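Local coordinates for protein cytochrome c XoxG (Methylobacterium extorquens, PDB 6ONQ) that probably carries electrons through a covalently bound heme c, most likely in lanthanide-dependent methanol oxidation, at residues Leu33-Asp38 with Thr70-Asn75; Gly87-His92 with Arg173-Glu178; Ile127-Lys132 with Asn151-Ala156. One frame throughout, in Å; residues are numbered along the deposited sequence.

Contact 1: residues Leu33-Asp38 with Thr70-Asn75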
loop_
_atom_site.group_PDB
_atom_site.type_symbol
_atom_site.label_atom_id
_atom_site.label_comp_id
_atom_site.label_asym_id
_atom_site.label_seq_id
_atom_site.Cartn_x
_atom_site.Cartn_y
_atom_site.Cartn_z
ATOM N N LEU A 33 6.452 -7.208 -15.671
ATOM C CA LEU A 33 6.050 -7.337 -14.275
ATOM C C LEU A 33 7.155 -6.922 -13.310
ATOM O O LEU A 33 6.865 -6.616 -12.148
ATOM C CB LEU A 33 5.635 -8.776 -13.974
ATOM C CG LEU A 33 4.426 -9.361 -14.707
ATOM C CD1 LEU A 33 4.347 -10.869 -14.483
ATOM C CD2 LEU A 33 3.136 -8.685 -14.263
ATOM N N ALA A 34 8.407 -6.916 -13.757
ATOM C CA ALA A 34 9.522 -6.612 -12.876
ATOM C C ALA A 34 9.532 -5.137 -12.489
ATOM O O ALA A 34 9.039 -4.275 -13.218
ATOM C CB ALA A 34 10.842 -6.976 -13.548
ATOM N N ASN A 35 10.094 -4.859 -11.320
ATOM C CA ASN A 35 10.303 -3.502 -10.848
ATOM C C ASN A 35 11.620 -2.950 -11.389
ATOM O O ASN A 35 12.487 -3.684 -11.869
ATOM C CB ASN A 35 10.319 -3.457 -9.318
ATOM C CG ASN A 35 8.951 -3.678 -8.703
ATOM O OD1 ASN A 35 7.942 -3.165 -9.192
ATOM N ND2 ASN A 35 8.912 -4.437 -7.612
ATOM N N LYS A 36 11.759 -1.627 -11.299
ATOM C CA LYS A 36 13.018 -0.940 -11.583
ATOM C C LYS A 36 13.063 0.238 -10.619
ATOM O O LYS A 36 12.454 1.277 -10.887
ATOM C CB LYS A 36 13.105 -0.477 -13.033
ATOM C CG LYS A 36 13.263 -1.582 -14.074
ATOM C CD LYS A 36 11.920 -1.951 -14.696
ATOM C CE LYS A 36 12.007 -3.268 -15.470
ATOM N NZ LYS A 36 10.677 -3.730 -15.980
ATOM N N LEU A 37 13.761 0.072 -9.500
ATOM C CA LEU A 37 13.711 1.059 -8.435
ATOM C C LEU A 37 14.942 1.957 -8.449
ATOM O O LEU A 37 15.855 1.813 -9.266
ATOM C CB LEU A 37 13.580 0.388 -7.067
ATOM C CG LEU A 37 12.714 -0.851 -6.889
ATOM C CD1 LEU A 37 13.051 -1.498 -5.560
ATOM C CD2 LEU A 37 11.249 -0.499 -6.945
ATOM N N ASP A 38 14.945 2.899 -7.510
ATOM C CA ASP A 38 16.063 3.784 -7.244
ATOM C C ASP A 38 17.339 2.974 -7.012
ATOM O O ASP A 38 17.390 2.169 -6.069
ATOM C CB ASP A 38 15.738 4.629 -6.011
ATOM C CG ASP A 38 16.429 5.977 -6.016
ATOM O OD1 ASP A 38 17.431 6.133 -6.746
ATOM O OD2 ASP A 38 15.968 6.879 -5.279
ATOM N N THR A 70 -0.007 -6.223 -4.894
ATOM C CA THR A 70 1.357 -5.734 -4.779
ATOM C C THR A 70 1.517 -4.504 -5.656
ATOM O O THR A 70 0.614 -4.129 -6.409
ATOM C CB THR A 70 2.391 -6.810 -5.151
ATOM O OG1 THR A 70 3.655 -6.453 -4.601
ATOM C CG2 THR A 70 2.548 -6.942 -6.650
ATOM N N PHE A 71 2.683 -3.877 -5.541
ATOM C CA PHE A 71 3.000 -2.653 -6.251
ATOM C C PHE A 71 3.751 -2.946 -7.547
ATOM O O PHE A 71 3.972 -4.097 -7.930
ATOM C CB PHE A 71 3.821 -1.740 -5.353
ATOM C CG PHE A 71 4.994 -2.419 -4.733
ATOM C CD1 PHE A 71 6.159 -2.608 -5.448
ATOM C CD2 PHE A 71 4.932 -2.881 -3.433
ATOM C CE1 PHE A 71 7.240 -3.231 -4.872
ATOM C CE2 PHE A 71 6.015 -3.503 -2.854
ATOM C CZ PHE A 71 7.168 -3.679 -3.573
ATOM N N HIS A 72 4.151 -1.868 -8.228
ATOM C CA HIS A 72 4.922 -1.976 -9.466
ATOM C C HIS A 72 5.544 -0.606 -9.730
ATOM O O HIS A 72 4.874 0.282 -10.262
ATOM C CB HIS A 72 4.059 -2.426 -10.630
ATOM C CG HIS A 72 4.825 -2.612 -11.900
ATOM N ND1 HIS A 72 4.333 -2.231 -13.130
ATOM C CD2 HIS A 72 6.052 -3.131 -12.132
ATOM C CE1 HIS A 72 5.221 -2.513 -14.066
ATOM N NE2 HIS A 72 6.274 -3.058 -13.485
ATOM N N ILE A 73 6.812 -0.456 -9.349
ATOM C CA ILE A 73 7.588 0.762 -9.558
ATOM C C ILE A 73 8.399 0.612 -10.836
ATOM O O ILE A 73 8.875 -0.482 -11.161
ATOM C CB ILE A 73 8.508 1.048 -8.358
ATOM C CG1 ILE A 73 7.807 0.699 -7.049
ATOM C CG2 ILE A 73 8.944 2.489 -8.342
ATOM C CD1 ILE A 73 6.570 1.482 -6.799
ATOM N N THR A 74 8.566 1.716 -11.562
ATOM C CA THR A 74 9.211 1.689 -12.865
ATOM C C THR A 74 10.027 2.964 -13.060
ATOM O O THR A 74 9.960 3.901 -12.257
ATOM C CB THR A 74 8.173 1.500 -13.978
ATOM O OG1 THR A 74 6.973 2.211 -13.638
ATOM C CG2 THR A 74 7.849 0.011 -14.155
ATOM N N ASN A 75 10.821 2.967 -14.130
ATOM C CA ASN A 75 11.727 4.060 -14.501
ATOM C C ASN A 75 12.504 4.597 -13.301
ATOM O O ASN A 75 12.413 5.767 -12.929
ATOM C CB ASN A 75 10.979 5.186 -15.209
ATOM C CG ASN A 75 10.078 4.675 -16.306
ATOM O OD1 ASN A 75 10.258 3.557 -16.803
ATOM N ND2 ASN A 75 9.105 5.488 -16.701
#
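Asn35 and Ile73 hold this contact together, the carboxamide of the first doing the work that a backbone carbonyl would do in a regular sheet. Away from the heme, it pins the irregular N-terminal loop to strand 69-74 of the antiparallel sheet. With CG anti to the carbonyl carbon (chi1 -71°), the Asn35 amide swings in and OD1 accepts the N-H of Ile73 across 2.9 Å; the donor arrives from above the amide plane. At the other end of that amide, ND2 lies at the edge of the Phe71 ring, 3.4 Å from CE1. Ring and amide planes are only 19° apart, so the two groups meet edge to edge. Lys36 takes up the strand from the next position, its backbone N bonding to Ile73 O at 3.1 Å. His72 extends beside them and gives a weak hydrogen bond from NE2 to Ala34 O, 3.0 Å long and bent to 133°. The Lys36 side chain curls back so that NZ reaches the same Ala34 O (3.3 Å). Leu37 crosses Ile73 at about a right angle, CD2 resting 3.5 Å from CB, and helix 46-51 touches both Asn35 and Leu37 through Leu49. Both backbone polar groups of Ile73 are thus engaged by the N-terminal loop, and Ala34 O draws two donors. Lys36 NZ, 5.1 Å from His72 NE2, would probably discourage a second proton on the imidazole.

Contact 2: residues Gly87-His92 with Arg173-Glu178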
loop_
_atom_site.group_PDB
_atom_site.type_symbol
_atom_site.label_atom_id
_atom_site.label_comp_id
_atom_site.label_asym_id
_atom_site.label_seq_id
_atom_site.Cartn_x
_atom_site.Cartn_y
_atom_site.Cartn_z
ATOM N N GLY A 87 -3.272 4.714 -3.012
ATOM C CA GLY A 87 -3.137 4.391 -1.601
ATOM C C GLY A 87 -2.400 5.442 -0.796
ATOM O O GLY A 87 -2.711 5.646 0.381
ATOM N N TYR A 88 -1.411 6.109 -1.400
ATOM C CA TYR A 88 -0.783 7.247 -0.732
ATOM C C TYR A 88 -1.835 8.274 -0.334
ATOM O O TYR A 88 -1.895 8.710 0.822
ATOM C CB TYR A 88 0.281 7.890 -1.633
ATOM C CG TYR A 88 0.917 9.149 -1.039
ATOM C CD1 TYR A 88 0.291 10.390 -1.142
ATOM C CD2 TYR A 88 2.144 9.098 -0.377
ATOM C CE1 TYR A 88 0.856 11.534 -0.592
ATOM C CE2 TYR A 88 2.717 10.246 0.176
ATOM C CZ TYR A 88 2.066 11.461 0.063
ATOM O OH TYR A 88 2.613 12.611 0.600
ATOM N N ARG A 89 -2.688 8.658 -1.282
ATOM C CA ARG A 89 -3.630 9.730 -1.003
ATOM C C ARG A 89 -4.629 9.312 0.064
ATOM O O ARG A 89 -4.901 10.074 1.000
ATOM C CB ARG A 89 -4.316 10.169 -2.298
ATOM C CG ARG A 89 -3.357 10.936 -3.225
ATOM C CD ARG A 89 -3.964 11.326 -4.574
ATOM N NE ARG A 89 -4.900 10.327 -5.080
ATOM C CZ ARG A 89 -6.197 10.555 -5.268
ATOM N NH1 ARG A 89 -6.702 11.755 -4.991
ATOM N NH2 ARG A 89 -6.984 9.587 -5.730
ATOM N N ARG A 90 -5.155 8.092 -0.033
ATOM C CA ARG A 90 -6.064 7.610 0.998
ATOM C C ARG A 90 -5.382 7.557 2.359
ATOM O O ARG A 90 -6.015 7.822 3.391
ATOM C CB ARG A 90 -6.607 6.242 0.607
ATOM C CG ARG A 90 -7.249 6.243 -0.751
ATOM C CD ARG A 90 -8.556 7.012 -0.711
ATOM N NE ARG A 90 -9.059 7.296 -2.052
ATOM C CZ ARG A 90 -10.207 7.919 -2.304
ATOM N NH1 ARG A 90 -10.587 8.132 -3.560
ATOM N NH2 ARG A 90 -10.975 8.328 -1.300
ATOM N N TYR A 91 -4.087 7.224 2.385
ATOM C CA TYR A 91 -3.364 7.177 3.653
ATOM C C TYR A 91 -3.264 8.559 4.280
ATOM O O TYR A 91 -3.580 8.742 5.462
ATOM C CB TYR A 91 -1.967 6.600 3.457
ATOM C CG TYR A 91 -1.176 6.592 4.736
ATOM C CD1 TYR A 91 -1.336 5.577 5.666
ATOM C CD2 TYR A 91 -0.287 7.606 5.028
ATOM C CE1 TYR A 91 -0.618 5.571 6.843
ATOM C CE2 TYR A 91 0.435 7.612 6.203
ATOM C CZ TYR A 91 0.268 6.598 7.105
ATOM O OH TYR A 91 0.984 6.615 8.278
ATOM N N HIS A 92 -2.792 9.538 3.503
ATOM C CA HIS A 92 -2.706 10.917 3.974
ATOM C C HIS A 92 -4.061 11.420 4.473
ATOM O O HIS A 92 -4.145 12.091 5.512
ATOM C CB HIS A 92 -2.176 11.797 2.845
ATOM C CG HIS A 92 -1.980 13.233 3.230
ATOM N ND1 HIS A 92 -3.031 14.103 3.425
ATOM C CD2 HIS A 92 -0.851 13.953 3.436
ATOM C CE1 HIS A 92 -2.559 15.294 3.747
ATOM N NE2 HIS A 92 -1.240 15.230 3.758
ATOM N N ARG A 173 9.951 8.445 1.144
ATOM C CA ARG A 173 9.021 9.329 1.849
ATOM C C ARG A 173 8.656 10.543 1.010
ATOM O O ARG A 173 8.653 11.679 1.484
ATOM C CB ARG A 173 9.601 9.752 3.189
ATOM C CG ARG A 173 10.178 8.619 3.992
ATOM C CD ARG A 173 10.566 9.129 5.352
ATOM N NE ARG A 173 9.831 10.352 5.648
ATOM C CZ ARG A 173 9.979 11.062 6.759
ATOM N NH1 ARG A 173 10.843 10.667 7.689
ATOM N NH2 ARG A 173 9.264 12.167 6.934
ATOM N N ALA A 174 8.328 10.304 -0.249
ATOM C CA ALA A 174 7.929 11.350 -1.171
ATOM C C ALA A 174 6.467 11.172 -1.555
ATOM O O ALA A 174 5.846 10.147 -1.278
ATOM C CB ALA A 174 8.819 11.330 -2.417
ATOM N N ARG A 175 5.918 12.197 -2.187
ATOM C CA ARG A 175 4.617 11.935 -2.786
ATOM C C ARG A 175 4.811 11.386 -4.199
ATOM O O ARG A 175 5.694 11.855 -4.930
ATOM C CB ARG A 175 3.782 13.214 -2.826
ATOM C CG ARG A 175 2.550 13.160 -3.710
ATOM C CD ARG A 175 1.935 14.538 -3.851
ATOM N NE ARG A 175 1.079 14.887 -2.718
ATOM C CZ ARG A 175 -0.223 14.610 -2.651
ATOM N NH1 ARG A 175 -0.829 13.974 -3.653
ATOM N NH2 ARG A 175 -0.919 14.967 -1.581
ATOM N N PRO A 176 4.046 10.375 -4.612
ATOM C CA PRO A 176 4.215 9.837 -5.970
ATOM C C PRO A 176 3.864 10.879 -7.022
ATOM O O PRO A 176 2.818 11.527 -6.943
ATOM C CB PRO A 176 3.252 8.642 -6.004
ATOM C CG PRO A 176 3.062 8.268 -4.576
ATOM C CD PRO A 176 3.115 9.561 -3.813
ATOM N N GLY A 177 4.744 11.033 -7.995
ATOM C CA GLY A 177 4.560 11.965 -9.103
ATOM C C GLY A 177 4.019 11.241 -10.298
ATOM O O GLY A 177 2.792 11.089 -10.489
ATOM N N GLU A 178 4.914 10.786 -11.169
ATOM C CA GLU A 178 4.521 9.976 -12.307
ATOM C C GLU A 178 3.774 8.744 -11.822
ATOM O O GLU A 178 4.225 8.054 -10.906
ATOM C CB GLU A 178 5.761 9.573 -13.108
ATOM C CG GLU A 178 5.492 9.118 -14.548
ATOM C CD GLU A 178 6.736 8.528 -15.234
ATOM O OE1 GLU A 178 6.580 7.910 -16.315
ATOM O OE2 GLU A 178 7.864 8.680 -14.698
#
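Tyr88 packing against Arg175 and Pro176 is a CH-pi contact at the protein surface, made without any hydrogen bond between the two segments. It presses the loop after helix 156-167 onto helix 82-94, which in this c-type cytochrome runs up to the CXXCH heme-attachment motif starting at Cys95. The tyrosine leans out of its helix toward the loop, CG anti to the backbone N (chi1 176°), and offers one ring face to two consecutive residues. Over that face Pro176 CD stands 3.8 Å from the ring centroid of Tyr88, displaced toward the CG side; Arg175 CA, 4.2 Å from the same centroid, lies nearer the phenol end. Ala174 O approaches obliquely, 3.5 Å from Tyr88 CE2, and this oxygen is bonded by the indole N-H of Trp171, whose side chain also touches Pro176. The rest of Arg175 wraps round the rim of the ring: CB lies 3.7 Å from Tyr88 OH, and a bend at chi3 carries the guanidinium past the edge. Its plane is turned 65° from the ring, so the ring's edge faces the flat of the guanidinium, the reverse of a cation lying over an aromatic face. Tyr88 CE1 sits over the centre of that group, 3.9 Å from Arg175 CZ.

Contact 3: residues Ile127-Lys132 with Asn151-Ala156. With HEC (heme c), chain B.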
loop_
_atom_site.group_PDB
_atom_site.type_symbol
_atom_site.label_atom_id
_atom_site.label_comp_id
_atom_site.label_asym_id
_atom_site.label_seq_id
_atom_site.Cartn_x
_atom_site.Cartn_y
_atom_site.Cartn_z
ATOM N N ILE A 127 -7.534 -6.201 10.740
ATOM C CA ILE A 127 -7.295 -5.097 11.666
ATOM C C ILE A 127 -7.996 -3.839 11.176
ATOM O O ILE A 127 -8.612 -3.104 11.954
ATOM C CB ILE A 127 -5.784 -4.865 11.835
ATOM C CG1 ILE A 127 -5.179 -5.935 12.736
ATOM C CG2 ILE A 127 -5.505 -3.470 12.383
ATOM C CD1 ILE A 127 -3.673 -6.021 12.604
ATOM N N LEU A 128 -7.918 -3.579 9.875
ATOM C CA LEU A 128 -8.549 -2.389 9.322
ATOM C C LEU A 128 -10.069 -2.451 9.439
ATOM O O LEU A 128 -10.713 -1.452 9.777
ATOM C CB LEU A 128 -8.121 -2.231 7.871
ATOM C CG LEU A 128 -8.592 -0.984 7.144
ATOM C CD1 LEU A 128 -8.041 0.213 7.852
ATOM C CD2 LEU A 128 -8.124 -1.028 5.702
ATOM N N ALA A 129 -10.664 -3.613 9.162
ATOM C CA ALA A 129 -12.119 -3.727 9.198
ATOM C C ALA A 129 -12.643 -3.730 10.628
ATOM O O ALA A 129 -13.656 -3.085 10.923
ATOM C CB ALA A 129 -12.568 -4.989 8.459
ATOM N N GLY A 130 -11.968 -4.430 11.535
ATOM C CA GLY A 130 -12.488 -4.594 12.877
ATOM C C GLY A 130 -11.794 -3.848 13.999
ATOM O O GLY A 130 -12.304 -3.845 15.121
ATOM N N GLY A 131 -10.648 -3.214 13.731
ATOM C CA GLY A 131 -9.922 -2.481 14.752
ATOM C C GLY A 131 -9.025 -3.369 15.600
ATOM O O GLY A 131 -8.907 -4.577 15.399
ATOM N N LYS A 132 -8.391 -2.742 16.588
ATOM C CA LYS A 132 -7.464 -3.422 17.487
ATOM C C LYS A 132 -7.341 -2.593 18.759
ATOM O O LYS A 132 -7.293 -1.367 18.685
ATOM C CB LYS A 132 -6.098 -3.602 16.809
ATOM C CG LYS A 132 -5.055 -4.370 17.590
ATOM C CD LYS A 132 -3.831 -4.636 16.720
ATOM C CE LYS A 132 -2.648 -5.118 17.557
ATOM N NZ LYS A 132 -1.499 -4.147 17.527
ATOM N N ASN A 151 -15.591 4.816 2.442
ATOM C CA ASN A 151 -14.541 5.675 1.918
ATOM C C ASN A 151 -13.151 5.200 2.319
ATOM O O ASN A 151 -12.154 5.700 1.783
ATOM C CB ASN A 151 -14.755 7.109 2.394
ATOM C CG ASN A 151 -15.684 7.880 1.493
ATOM O OD1 ASN A 151 -15.322 8.207 0.365
ATOM N ND2 ASN A 151 -16.894 8.174 1.980
ATOM N N VAL A 152 -13.059 4.267 3.256
ATOM C CA VAL A 152 -11.809 3.608 3.589
ATOM C C VAL A 152 -11.783 2.178 3.069
ATOM O O VAL A 152 -10.854 1.789 2.365
ATOM C CB VAL A 152 -11.550 3.658 5.108
ATOM C CG1 VAL A 152 -10.280 2.922 5.443
ATOM C CG2 VAL A 152 -11.431 5.089 5.536
ATOM N N MET A 153 -12.815 1.391 3.372
ATOM C CA MET A 153 -12.772 -0.024 3.028
ATOM C C MET A 153 -12.668 -0.250 1.529
ATOM O O MET A 153 -12.036 -1.217 1.098
ATOM C CB MET A 153 -13.997 -0.747 3.578
ATOM C CG MET A 153 -14.031 -0.833 5.085
ATOM S SD MET A 153 -12.478 -1.367 5.830
ATOM C CE MET A 153 -12.406 -3.078 5.308
ATOM N N CYS A 154 -13.259 0.622 0.716
ATOM C CA CYS A 154 -13.186 0.413 -0.726
ATOM C C CYS A 154 -11.808 0.694 -1.279
ATOM O O CYS A 154 -11.565 0.423 -2.455
ATOM C CB CYS A 154 -14.210 1.291 -1.453
ATOM S SG CYS A 154 -15.918 0.969 -0.971
ATOM N N TYR A 155 -10.914 1.252 -0.474
ATOM C CA TYR A 155 -9.541 1.487 -0.882
ATOM C C TYR A 155 -8.568 0.703 -0.017
ATOM O O TYR A 155 -7.406 1.094 0.117
ATOM C CB TYR A 155 -9.247 2.986 -0.850
ATOM C CG TYR A 155 -10.261 3.752 -1.665
ATOM C CD1 TYR A 155 -10.159 3.814 -3.049
ATOM C CD2 TYR A 155 -11.343 4.377 -1.058
ATOM C CE1 TYR A 155 -11.090 4.495 -3.802
ATOM C CE2 TYR A 155 -12.278 5.063 -1.805
ATOM C CZ TYR A 155 -12.148 5.118 -3.176
ATOM O OH TYR A 155 -13.082 5.804 -3.921
ATOM N N ALA A 156 -9.031 -0.412 0.555
ATOM C CA ALA A 156 -8.189 -1.241 1.412
ATOM C C ALA A 156 -6.993 -1.800 0.654
ATOM O O ALA A 156 -5.875 -1.822 1.177
ATOM C CB ALA A 156 -9.016 -2.379 1.997
HETATM FE FE HEC B . -4.347 2.353 12.808
HETATM C CHA HEC B . -2.727 -0.033 14.699
HETATM C CHB HEC B . -3.561 0.643 10.032
HETATM C CHC HEC B . -6.065 4.638 10.895
HETATM C CHD HEC B . -4.636 4.374 15.549
HETATM N NA HEC B . -3.301 0.659 12.449
HETATM C C1A HEC B . -2.786 -0.247 13.343
HETATM C C2A HEC B . -2.357 -1.428 12.609
HETATM C C3A HEC B . -2.598 -1.220 11.323
HETATM C C4A HEC B . -3.190 0.078 11.211
HETATM C CMA HEC B . -2.314 -2.143 10.122
HETATM C CAA HEC B . -1.712 -2.686 13.209
HETATM C CBA HEC B . -0.319 -2.276 13.661
HETATM C CGA HEC B . 0.506 -3.465 14.056
HETATM O O1A HEC B . 0.014 -4.324 14.831
HETATM O O2A HEC B . 1.670 -3.532 13.599
HETATM N NB HEC B . -4.756 2.619 10.858
HETATM C C1B HEC B . -4.306 1.768 9.878
HETATM C C2B HEC B . -4.746 2.236 8.595
HETATM C C3B HEC B . -5.456 3.338 8.782
HETATM C C4B HEC B . -5.467 3.613 10.217
HETATM C CMB HEC B . -4.482 1.567 7.236
HETATM C CAB HEC B . -6.083 4.072 7.564
HETATM C CBB HEC B . -7.148 4.839 7.670
HETATM N NC HEC B . -5.167 4.199 13.168
HETATM C C1C HEC B . -5.898 4.927 12.240
HETATM C C2C HEC B . -6.463 6.059 12.944
HETATM C C3C HEC B . -6.075 6.014 14.224
HETATM C C4C HEC B . -5.249 4.827 14.399
HETATM C CMC HEC B . -7.346 7.163 12.321
HETATM C CAC HEC B . -6.500 7.084 15.272
HETATM C CBC HEC B . -5.648 7.494 16.206
HETATM N ND HEC B . -3.771 2.203 14.735
HETATM C C1D HEC B . -4.022 3.141 15.724
HETATM C C2D HEC B . -3.535 2.590 16.979
HETATM C C3D HEC B . -3.024 1.380 16.741
HETATM C C4D HEC B . -3.151 1.114 15.326
HETATM C CMD HEC B . -3.593 3.260 18.366
HETATM C CAD HEC B . -2.383 0.444 17.783
HETATM C CBD HEC B . -3.388 -0.556 18.344
HETATM C CGD HEC B . -2.683 -1.451 19.335
HETATM O O1D HEC B . -1.602 -1.057 19.839
HETATM O O2D HEC B . -3.192 -2.557 19.633
#
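The wall of the heme c pocket is built here, where Leu128 of helix 121-130 wedges between the porphyrin and Val152, Met153 and Ala156. Its chi1 of -176° sends CG away from the backbone N, and the two methyl branches divide the task. CD1 meets the heme at methyl CMB, 3.9 Å away, and borders Val152 CG1, whereas CD2 rests 4.0 Å from Ala156 CB. Met153 slides past Leu128 in the opposite direction, bent at chi2 and chi3, so that SD passes Leu128 CG at 4.1 Å and the terminal CE lies 3.7 Å from Ala129 CB. Just before Leu128, Ile127 CG2 touches pyrrole carbon C2A at 3.8 Å. The helix then gives way at Gly131, which has positive phi, and Lys132 stretches out along the propionates before turning at chi4. Its NZ bridges the two acid groups, bonding to HEC O1A at 3.1 Å and, weakly, to O2D of the other propionate at the same distance. Ser115 and Arg118 add hydrogen bonds to the heme, and the backbone of Lys132 pairs with that of Met143, an axial ligand of the iron. The chemistry is therefore split: Leu128 and Ile127 cover part of one face of the macrocycle, with Met153 packed behind Leu128 as a second layer, while a lysine bonded to one propionate and weakly to the other would offset part of their negative charge.

How the contacts relate
From the N terminus, contact 1 comes first: it brings 33-38 onto strand 69-74 and closes a loop holding helix 46-51 and the first strands, all before contact 2 opens. Contact 2 makes a far wider closure, from helix 82-94 to the loop at 173-178, and contact 3 falls wholly within that span, joining helix 121-130 to the segment 151-156 beside the heme. Contacts 1 and 3 lie on opposite sides of the chain's centre, their centres about 26 Å apart. Contact 2 touches both: Glu178 packs against Asn75, and Arg90 makes a cation-pi interaction with Tyr155. Together they tie the N-terminal sheet, the loop before helix 184-193 and the heme-binding helices into one body.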